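Local coordinates for AP endonuclease, family protein 2 (Mycobacterium smegmatis, PDB 5TNV) that binds a magnesium ion in a xylose isomerase-like TIM barrel and may act as an endonuclease, at residues Asn32-Gly37 against Cys298-Gly303; Lys56-Val61 against Glu96-Ser101; Asp128-Phe133 against Asn186-Ser191. One frame throughout, in Å; residues are numbered along the deposited sequence. Where two conformers were deposited one is given.

Interaction 1: residues Asn32-Gly37 against Cys298-Gly303; sequences NMLGFG and CCEHYG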
loop_
_atom_site.group_PDB
_atom_site.type_symbol
_atom_site.label_atom_id
_atom_site.label_comp_id
_atom_site.label_asym_id
_atom_site.label_seq_id
_atom_site.Cartn_x
_atom_site.Cartn_y
_atom_site.Cartn_z
ATOM N N ASN A 32 -12.705 3.345 -15.323
ATOM C CA ASN A 32 -12.749 2.310 -16.366
ATOM C C ASN A 32 -13.646 1.185 -15.907
ATOM O O ASN A 32 -13.453 0.709 -14.799
ATOM C CB ASN A 32 -11.321 1.813 -16.608
ATOM C CG ASN A 32 -11.142 0.896 -17.776
ATOM O OD1 ASN A 32 -11.679 -0.215 -17.711
ATOM N ND2 ASN A 32 -10.427 1.277 -18.810
ATOM N N MET A 33 -14.623 0.750 -16.728
ATOM C CA MET A 33 -15.610 -0.256 -16.337
ATOM C C MET A 33 -15.192 -1.704 -16.624
ATOM O O MET A 33 -15.978 -2.608 -16.359
ATOM C CB MET A 33 -16.942 0.038 -17.047
ATOM C CG MET A 33 -17.527 1.395 -16.659
ATOM S SD MET A 33 -18.039 1.542 -14.928
ATOM C CE MET A 33 -19.577 0.612 -14.970
ATOM N N LEU A 34 -13.973 -1.941 -17.105
ATOM C CA LEU A 34 -13.631 -3.306 -17.537
ATOM C C LEU A 34 -13.700 -4.266 -16.331
ATOM O O LEU A 34 -14.007 -5.466 -16.559
ATOM C CB LEU A 34 -12.349 -3.358 -18.283
ATOM C CG LEU A 34 -11.053 -3.332 -17.701
ATOM C CD1 LEU A 34 -10.613 -4.682 -17.137
ATOM C CD2 LEU A 34 -10.039 -3.089 -18.827
ATOM N N GLY A 35 -13.458 -3.833 -15.101
ATOM C CA GLY A 35 -13.503 -4.725 -13.990
ATOM C C GLY A 35 -14.845 -5.337 -13.729
ATOM O O GLY A 35 -14.920 -6.375 -13.024
ATOM N N PHE A 36 -15.929 -4.766 -14.249
ATOM C CA PHE A 36 -17.239 -5.407 -14.134
ATOM C C PHE A 36 -17.383 -6.593 -15.062
ATOM O O PHE A 36 -18.261 -7.436 -14.838
ATOM C CB PHE A 36 -18.361 -4.396 -14.393
ATOM C CG PHE A 36 -18.532 -3.392 -13.257
ATOM C CD1 PHE A 36 -19.191 -3.726 -12.097
ATOM C CD2 PHE A 36 -18.025 -2.126 -13.351
ATOM C CE1 PHE A 36 -19.329 -2.813 -11.045
ATOM C CE2 PHE A 36 -18.134 -1.193 -12.307
ATOM C CZ PHE A 36 -18.818 -1.544 -11.139
ATOM N N GLY A 37 -16.593 -6.642 -16.111
ATOM C CA GLY A 37 -16.724 -7.685 -17.120
ATOM C C GLY A 37 -18.067 -7.600 -17.832
ATOM O O GLY A 37 -18.827 -6.641 -17.717
ATOM N N CYS A 298 -8.197 8.429 -17.337
ATOM C CA CYS A 298 -8.980 7.231 -17.112
ATOM C C CYS A 298 -8.243 6.355 -16.081
ATOM O O CYS A 298 -7.095 5.953 -16.305
ATOM C CB CYS A 298 -9.174 6.467 -18.425
ATOM S SG CYS A 298 -10.154 4.986 -18.253
ATOM N N CYS A 299 -8.911 6.151 -14.955
ATOM C CA CYS A 299 -8.383 5.304 -13.895
ATOM C C CYS A 299 -8.740 3.839 -14.237
ATOM O O CYS A 299 -9.919 3.475 -14.250
ATOM C CB CYS A 299 -8.962 5.693 -12.542
ATOM S SG CYS A 299 -8.517 7.330 -12.011
ATOM N N GLU A 300 -7.722 3.047 -14.476
ATOM C CA GLU A 300 -7.685 1.617 -14.714
ATOM C C GLU A 300 -6.921 0.964 -13.561
ATOM O O GLU A 300 -5.989 1.576 -13.111
ATOM C CB GLU A 300 -7.008 1.199 -16.050
ATOM C CG GLU A 300 -7.588 -0.058 -16.705
ATOM C CD GLU A 300 -6.713 -1.289 -16.602
ATOM O OE1 GLU A 300 -5.461 -1.271 -16.823
ATOM O OE2 GLU A 300 -7.366 -2.383 -16.374
ATOM N N HIS A 301 -7.194 -0.270 -13.206
ATOM C CA HIS A 301 -6.372 -0.975 -12.197
ATOM C C HIS A 301 -6.684 -2.437 -12.288
ATOM O O HIS A 301 -7.593 -2.892 -11.519
ATOM C CB HIS A 301 -6.678 -0.433 -10.827
ATOM C CG HIS A 301 -5.732 -0.850 -9.752
ATOM N ND1 HIS A 301 -4.511 -0.251 -9.530
ATOM C CD2 HIS A 301 -5.861 -1.828 -8.800
ATOM C CE1 HIS A 301 -3.959 -0.824 -8.510
ATOM N NE2 HIS A 301 -4.748 -1.794 -8.023
ATOM N N TYR A 302 -5.955 -3.188 -13.022
ATOM C CA TYR A 302 -6.153 -4.645 -13.140
ATOM C C TYR A 302 -5.772 -5.307 -11.826
ATOM O O TYR A 302 -4.703 -5.072 -11.273
ATOM C CB TYR A 302 -5.335 -5.177 -14.292
ATOM C CG TYR A 302 -5.616 -6.647 -14.529
ATOM C CD1 TYR A 302 -4.877 -7.641 -13.884
ATOM C CD2 TYR A 302 -6.612 -7.084 -15.393
ATOM C CE1 TYR A 302 -5.110 -8.970 -14.084
ATOM C CE2 TYR A 302 -6.852 -8.441 -15.603
ATOM C CZ TYR A 302 -6.109 -9.387 -14.940
ATOM O OH TYR A 302 -6.312 -10.720 -15.124
ATOM N N GLY A 303 -6.613 -6.199 -11.359
ATOM C CA GLY A 303 -6.354 -6.954 -10.150
ATOM C C GLY A 303 -6.700 -6.177 -8.903
ATOM O O GLY A 303 -7.111 -5.027 -8.912
#

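Interaction 2: residues Lys56-Val61 against Glu96-Ser101; sequences KQLRQV and EGLAIS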
loop_
_atom_site.group_PDB
_atom_site.type_symbol
_atom_site.label_atom_id
_atom_site.label_comp_id
_atom_site.label_asym_id
_atom_site.label_seq_id
_atom_site.Cartn_x
_atom_site.Cartn_y
_atom_site.Cartn_z
ATOM N N LYS A 56 -27.307 -0.587 -11.198
ATOM C CA LYS A 56 -26.698 -0.955 -9.922
ATOM C C LYS A 56 -25.177 -1.022 -10.028
ATOM O O LYS A 56 -24.485 -0.753 -9.040
ATOM C CB LYS A 56 -27.313 -2.224 -9.394
ATOM C CG LYS A 56 -28.741 -2.021 -8.850
ATOM C CD LYS A 56 -29.109 -2.974 -7.704
ATOM C CE LYS A 56 -30.609 -3.008 -7.423
ATOM N NZ LYS A 56 -31.167 -4.393 -7.400
ATOM N N GLN A 57 -24.642 -1.395 -11.181
ATOM C CA GLN A 57 -23.178 -1.384 -11.383
ATOM C C GLN A 57 -22.692 0.059 -11.428
ATOM O O GLN A 57 -21.728 0.410 -10.711
ATOM C CB GLN A 57 -22.824 -2.144 -12.664
ATOM C CG GLN A 57 -23.138 -3.603 -12.590
ATOM C CD GLN A 57 -22.901 -4.308 -13.911
ATOM O OE1 GLN A 57 -23.327 -3.828 -14.972
ATOM N NE2 GLN A 57 -22.192 -5.436 -13.856
ATOM N N LEU A 58 -23.343 0.898 -12.210
ATOM C CA LEU A 58 -23.016 2.318 -12.303
ATOM C C LEU A 58 -23.086 2.980 -10.910
ATOM O O LEU A 58 -22.255 3.813 -10.554
ATOM C CB LEU A 58 -23.945 2.985 -13.264
ATOM C CG LEU A 58 -23.709 2.669 -14.734
ATOM C CD1 LEU A 58 -24.943 3.012 -15.559
ATOM C CD2 LEU A 58 -22.448 3.391 -15.264
ATOM N N ARG A 59 -24.086 2.595 -10.128
ATOM C CA ARG A 59 -24.281 3.188 -8.789
ATOM C C ARG A 59 -23.061 2.963 -7.909
ATOM O O ARG A 59 -22.700 3.841 -7.119
ATOM C CB ARG A 59 -25.508 2.568 -8.156
ATOM C CG ARG A 59 -26.002 3.293 -6.907
ATOM C CD ARG A 59 -27.335 2.725 -6.434
ATOM N NE ARG A 59 -28.350 2.927 -7.489
ATOM C CZ ARG A 59 -29.440 2.183 -7.631
ATOM N NH1 ARG A 59 -29.731 1.233 -6.771
ATOM N NH2 ARG A 59 -30.273 2.437 -8.620
ATOM N N GLN A 60 -22.441 1.784 -7.997
ATOM C CA GLN A 60 -21.264 1.511 -7.189
ATOM C C GLN A 60 -20.146 2.501 -7.503
ATOM O O GLN A 60 -19.350 2.850 -6.613
ATOM C CB GLN A 60 -20.759 0.083 -7.433
ATOM C CG GLN A 60 -21.714 -0.981 -6.909
ATOM C CD GLN A 60 -21.113 -2.344 -7.110
ATOM O OE1 GLN A 60 -20.051 -2.662 -6.559
ATOM N NE2 GLN A 60 -21.744 -3.158 -7.915
ATOM N N VAL A 61 -20.032 2.883 -8.763
ATOM C CA VAL A 61 -19.020 3.831 -9.236
ATOM C C VAL A 61 -19.329 5.228 -8.708
ATOM O O VAL A 61 -18.459 5.912 -8.160
ATOM C CB VAL A 61 -18.961 3.757 -10.772
ATOM C CG1 VAL A 61 -17.956 4.762 -11.274
ATOM C CG2 VAL A 61 -18.631 2.363 -11.230
ATOM N N GLU A 96 -28.014 7.705 -12.663
ATOM C CA GLU A 96 -27.013 7.346 -11.668
ATOM C C GLU A 96 -25.929 8.390 -11.506
ATOM O O GLU A 96 -24.979 8.207 -10.731
ATOM C CB GLU A 96 -26.423 5.959 -11.988
ATOM C CG GLU A 96 -27.473 4.853 -11.918
ATOM C CD GLU A 96 -28.191 4.660 -10.619
ATOM O OE1 GLU A 96 -27.625 4.899 -9.534
ATOM O OE2 GLU A 96 -29.373 4.209 -10.688
ATOM N N GLY A 97 -26.062 9.536 -12.153
ATOM C CA GLY A 97 -25.198 10.694 -11.900
ATOM C C GLY A 97 -23.857 10.650 -12.603
ATOM O O GLY A 97 -22.909 11.214 -12.088
ATOM N N LEU A 98 -23.753 9.996 -13.724
ATOM C CA LEU A 98 -22.503 9.785 -14.423
ATOM C C LEU A 98 -22.587 10.228 -15.889
ATOM O O LEU A 98 -23.657 10.411 -16.465
ATOM C CB LEU A 98 -22.113 8.295 -14.343
ATOM C CG LEU A 98 -21.815 7.827 -12.896
ATOM C CD1 LEU A 98 -21.775 6.307 -12.836
ATOM C CD2 LEU A 98 -20.497 8.391 -12.388
ATOM N N ALA A 99 -21.409 10.362 -16.476
ATOM C CA ALA A 99 -21.254 10.715 -17.887
ATOM C C ALA A 99 -20.030 9.972 -18.440
ATOM O O ALA A 99 -19.141 9.595 -17.678
ATOM C CB ALA A 99 -21.132 12.222 -18.024
ATOM N N ILE A 100 -19.994 9.777 -19.751
ATOM C CA ILE A 100 -18.894 9.111 -20.421
ATOM C C ILE A 100 -17.946 10.162 -21.022
ATOM O O ILE A 100 -18.360 10.944 -21.876
ATOM C CB ILE A 100 -19.368 8.153 -21.498
ATOM C CG1 ILE A 100 -20.133 6.983 -20.854
ATOM C CG2 ILE A 100 -18.229 7.666 -22.334
ATOM C CD1 ILE A 100 -20.865 6.079 -21.812
ATOM N N SER A 101 -16.671 10.136 -20.601
ATOM C CA SER A 101 -15.657 11.039 -21.130
ATOM C C SER A 101 -14.769 10.413 -22.187
ATOM O O SER A 101 -14.161 11.145 -22.999
ATOM C CB SER A 101 -14.817 11.623 -19.984
ATOM O OG SER A 101 -14.363 10.595 -19.123
#

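Interaction 3: residues Asp128-Phe133 against Asn186-Ser191; sequences DLAPSF and NGIQLS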
loop_
_atom_site.group_PDB
_atom_site.type_symbol
_atom_site.label_atom_id
_atom_site.label_comp_id
_atom_site.label_asym_id
_atom_site.label_seq_id
_atom_site.Cartn_x
_atom_site.Cartn_y
_atom_site.Cartn_z
ATOM N N ASP A 128 -18.850 7.473 -33.783
ATOM C CA ASP A 128 -20.145 8.117 -33.924
ATOM C C ASP A 128 -20.933 8.240 -32.646
ATOM O O ASP A 128 -21.594 9.246 -32.441
ATOM C CB ASP A 128 -21.003 7.372 -35.003
ATOM C CG ASP A 128 -20.551 7.766 -36.391
ATOM O OD1 ASP A 128 -20.045 8.891 -36.646
ATOM O OD2 ASP A 128 -20.713 6.916 -37.280
ATOM N N LEU A 129 -20.825 7.267 -31.735
ATOM C CA LEU A 129 -21.526 7.339 -30.469
ATOM C C LEU A 129 -20.932 8.343 -29.504
ATOM O O LEU A 129 -21.663 8.991 -28.708
ATOM C CB LEU A 129 -21.571 5.941 -29.785
ATOM C CG LEU A 129 -22.572 4.979 -30.447
ATOM C CD1 LEU A 129 -22.261 3.537 -30.100
ATOM C CD2 LEU A 129 -23.983 5.343 -30.025
ATOM N N ALA A 130 -19.613 8.478 -29.515
ATOM C CA ALA A 130 -18.921 9.277 -28.490
ATOM C C ALA A 130 -19.453 10.665 -28.346
ATOM O O ALA A 130 -19.722 11.121 -27.230
ATOM C CB ALA A 130 -17.432 9.216 -28.769
ATOM N N PRO A 131 -19.628 11.487 -29.401
ATOM C CA PRO A 131 -20.078 12.844 -29.176
ATOM C C PRO A 131 -21.463 12.926 -28.523
ATOM O O PRO A 131 -21.731 13.902 -27.832
ATOM C CB PRO A 131 -20.160 13.469 -30.597
ATOM C CG PRO A 131 -19.313 12.607 -31.451
ATOM C CD PRO A 131 -19.372 11.235 -30.833
ATOM N N SER A 132 -22.309 11.930 -28.756
ATOM C CA SER A 132 -23.633 11.982 -28.154
ATOM C C SER A 132 -23.580 11.939 -26.625
ATOM O O SER A 132 -24.521 12.409 -26.008
ATOM C CB SER A 132 -24.538 10.864 -28.671
ATOM O OG SER A 132 -24.251 9.601 -28.058
ATOM N N PHE A 133 -22.528 11.388 -26.062
ATOM C CA PHE A 133 -22.314 11.318 -24.620
ATOM C C PHE A 133 -21.473 12.462 -24.096
ATOM O O PHE A 133 -21.294 12.589 -22.892
ATOM C CB PHE A 133 -21.640 9.983 -24.269
ATOM C CG PHE A 133 -22.536 8.768 -24.434
ATOM C CD1 PHE A 133 -23.436 8.444 -23.432
ATOM C CD2 PHE A 133 -22.503 7.969 -25.556
ATOM C CE1 PHE A 133 -24.233 7.343 -23.565
ATOM C CE2 PHE A 133 -23.327 6.867 -25.693
ATOM C CZ PHE A 133 -24.209 6.567 -24.687
ATOM N N ASN A 186 -15.806 14.290 -36.358
ATOM C CA ASN A 186 -16.702 14.290 -35.222
ATOM C C ASN A 186 -16.268 15.164 -34.064
ATOM O O ASN A 186 -16.923 15.160 -33.023
ATOM C CB ASN A 186 -16.983 12.871 -34.746
ATOM C CG ASN A 186 -17.914 12.133 -35.682
ATOM O OD1 ASN A 186 -18.254 12.595 -36.776
ATOM N ND2 ASN A 186 -18.417 10.988 -35.237
ATOM N N GLY A 187 -15.202 15.933 -34.256
ATOM C CA GLY A 187 -14.750 16.859 -33.230
ATOM C C GLY A 187 -14.055 16.177 -32.059
ATOM O O GLY A 187 -13.957 16.834 -31.004
ATOM N N ILE A 188 -13.579 14.957 -32.204
ATOM C CA ILE A 188 -12.938 14.236 -31.122
ATOM C C ILE A 188 -11.591 13.740 -31.609
ATOM O O ILE A 188 -11.142 14.064 -32.711
ATOM C CB ILE A 188 -13.860 13.100 -30.611
ATOM C CG1 ILE A 188 -14.055 11.969 -31.600
ATOM C CG2 ILE A 188 -15.175 13.645 -30.121
ATOM C CD1 ILE A 188 -14.535 10.672 -30.976
ATOM N N GLN A 189 -10.901 12.938 -30.790
ATOM C CA GLN A 189 -9.637 12.343 -31.207
ATOM C C GLN A 189 -9.603 10.856 -30.907
ATOM O O GLN A 189 -10.337 10.357 -30.018
ATOM C CB GLN A 189 -8.440 13.031 -30.564
ATOM C CG GLN A 189 -8.308 14.487 -30.933
ATOM C CD GLN A 189 -7.019 15.116 -30.408
ATOM O OE1 GLN A 189 -6.056 14.461 -30.106
ATOM N NE2 GLN A 189 -7.019 16.424 -30.357
ATOM N N LEU A 190 -8.733 10.163 -31.646
ATOM C CA LEU A 190 -8.344 8.779 -31.393
ATOM C C LEU A 190 -7.083 8.750 -30.526
ATOM O O LEU A 190 -6.179 9.563 -30.780
ATOM C CB LEU A 190 -8.079 8.084 -32.719
ATOM C CG LEU A 190 -7.863 6.559 -32.643
ATOM C CD1 LEU A 190 -9.192 5.873 -32.411
ATOM C CD2 LEU A 190 -7.184 6.103 -33.913
ATOM N N SER A 191 -7.020 7.840 -29.583
ATOM C CA SER A 191 -5.815 7.627 -28.801
ATOM C C SER A 191 -5.351 6.174 -28.980
ATOM O O SER A 191 -6.170 5.275 -29.137
ATOM C CB SER A 191 -6.026 7.943 -27.330
ATOM O OG SER A 191 -4.779 8.094 -26.667
HETATM O O HOH W 1 -19.374 11.044 -38.725
#

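Interaction 1: residues Asn32-Gly37 against Cys298-Gly303
The backbone N of Asn32 gives a hydrogen bond to the carbonyl O of Cys299 (3.0 Å, 161° at the hydrogen). The CA atoms of Asn32 and Glu300 are 5.4 Å apart here. Asn32 CB sits 3.2 Å from Cys299 O and 3.8 Å from Cys298 SG, and Asn32 ND2 lies 3.8 Å from the same sulfur. Beyond the strand, the Asn32 amide and the Glu300 chain run side by side in the same direction. Glu300 CG packs alongside the amide, and the carboxylate plane is turned 62° from the amide plane. With CG anti to the backbone N (chi1 -172°), the amide of Asn32 leans along the chain toward Leu34. Its OD1 accepts from Leu34 N at 2.9 Å, which makes an Asx turn. A short 3-10 turn follows.

Strands 29-32 and 297-299 are parallel neighbours in the sheet, and this pairing joins the first and last strands of the TIM barrel. Backbone bonds between Cys299 and Ala30 extend it. The contact also borders the metal site. Cys298 comes close to His252, a magnesium ligand, and the Glu300 side chain is about 4 Å from the bound magnesium at its nearest atom.

Glu300 OE1 forms a salt bridge with Lys254, which lies outside the two segments. Glu300 was modelled in two conformers. In one of them its carboxylate meets hydrocarbon of Leu34, with Leu34 CD2 3.7 Å from Glu300 OE2, but this contact is uncertain because it depends on the conformer. The same caution holds for the angle between the Glu300 carboxylate and the Asn32 amide.

Interaction 2: residues Lys56-Val61 against Glu96-Ser101
Arg59 NE donates to Glu96 OE1 at 2.9 Å, and Arg59 NH2 donates to Glu96 OE2 at the same length. The arginine grips the carboxylate side-on, one nitrogen to each oxygen. This salt bridge ties helix 51-63 to the end of helix 83-95, on the outer layer of the TIM barrel. A Schellman motif closes the second helix there, with Gly97 at C-prime, and the chain then turns into strand 99-104.

The bonds are fairly straight, 168° and 163° at the hydrogens. Both carboxylate oxygens lie close to the guanidinium plane and are met on their syn sides. The two planes are 41° apart, so the nitrogens approach from outside the carboxylate plane. A bend in the Arg59 chain at chi3 turns the guanidinium edge to Glu96. The aliphatic part of Arg59 also passes OE1.

Next to the ion pair the contact is mostly apolar. Leu58 CB packs on Glu96 CB at 4.1 Å, and Leu93 and Ile69 also touch Leu58. Leu98 CD1 rests against the helix, 3.9 Å from Leu58 CD2 and 3.4 Å from the carbonyl O of Leu58. Val61 CB lies 4.3 Å from that same Leu98 CD1.

Interaction 3: residues Asp128-Phe133 against Asn186-Ser191
CG of Pro131 packs on Asn186: it is 4.0 Å from Asn186 CB and 3.8 Å from the carbonyl O of Asn186. The two side chains cross at an angle. One turn earlier in the helix, Asp128 takes up the amide of Asn186. Asn186 ND2 donates to Asp128 OD1 at 3.0 Å, 159° at the hydrogen. The oxygen is met on its anti side, 19° out of the carboxylate plane, and lies close to the amide plane.

A water closes the group by donating to Asp128 OD1 and, at 2.7 Å, to Asn186 OD1. Asp128 OD1 also bonds to His182 NE2, so this oxygen has three partners. Asn186 ND2 has a second acceptor, Ile127 O. Both amide ends are therefore bound, which fixes the rotation of the group.

On the buried side, Ala130 CB meets Ile188 CD1 at 3.9 Å. The isoleucine holds CG1 between its backbone N and carbonyl carbon (chi1 68°), and CD1 extends from there to the alanine. Val138 of strand 137-141 touches both residues.

Asn186 follows the end of helix 169-185, and Gly187 is C-prime of its Schellman motif. The chain then enters strand 189-193. Helix 116-133 packed on the turn between helix 169-185 and strand 189-193 fits the outer helical layer of a TIM barrel.

How the interactions relate
All three interactions reach the same barrel sheet, but at different depths. Interaction 1 is nearest the chain centre, about 9 Å between centres, and borders the magnesium site. It is the one that pairs strand backbones. Interactions 2 and 3 lie in the outer layer, away from the metal. Each sets a helix against a Schellman turn leading into a strand, with apolar packing inside and a polar link outside. That link is a two-bond salt bridge in interaction 2 and an amide-carboxylate bond with a water in interaction 3. Phe36 and Met33 pack on Val61, joining interactions 1 and 2. Ile100 touches Phe133, joining 2 and 3. Interactions 1 and 3 do not touch.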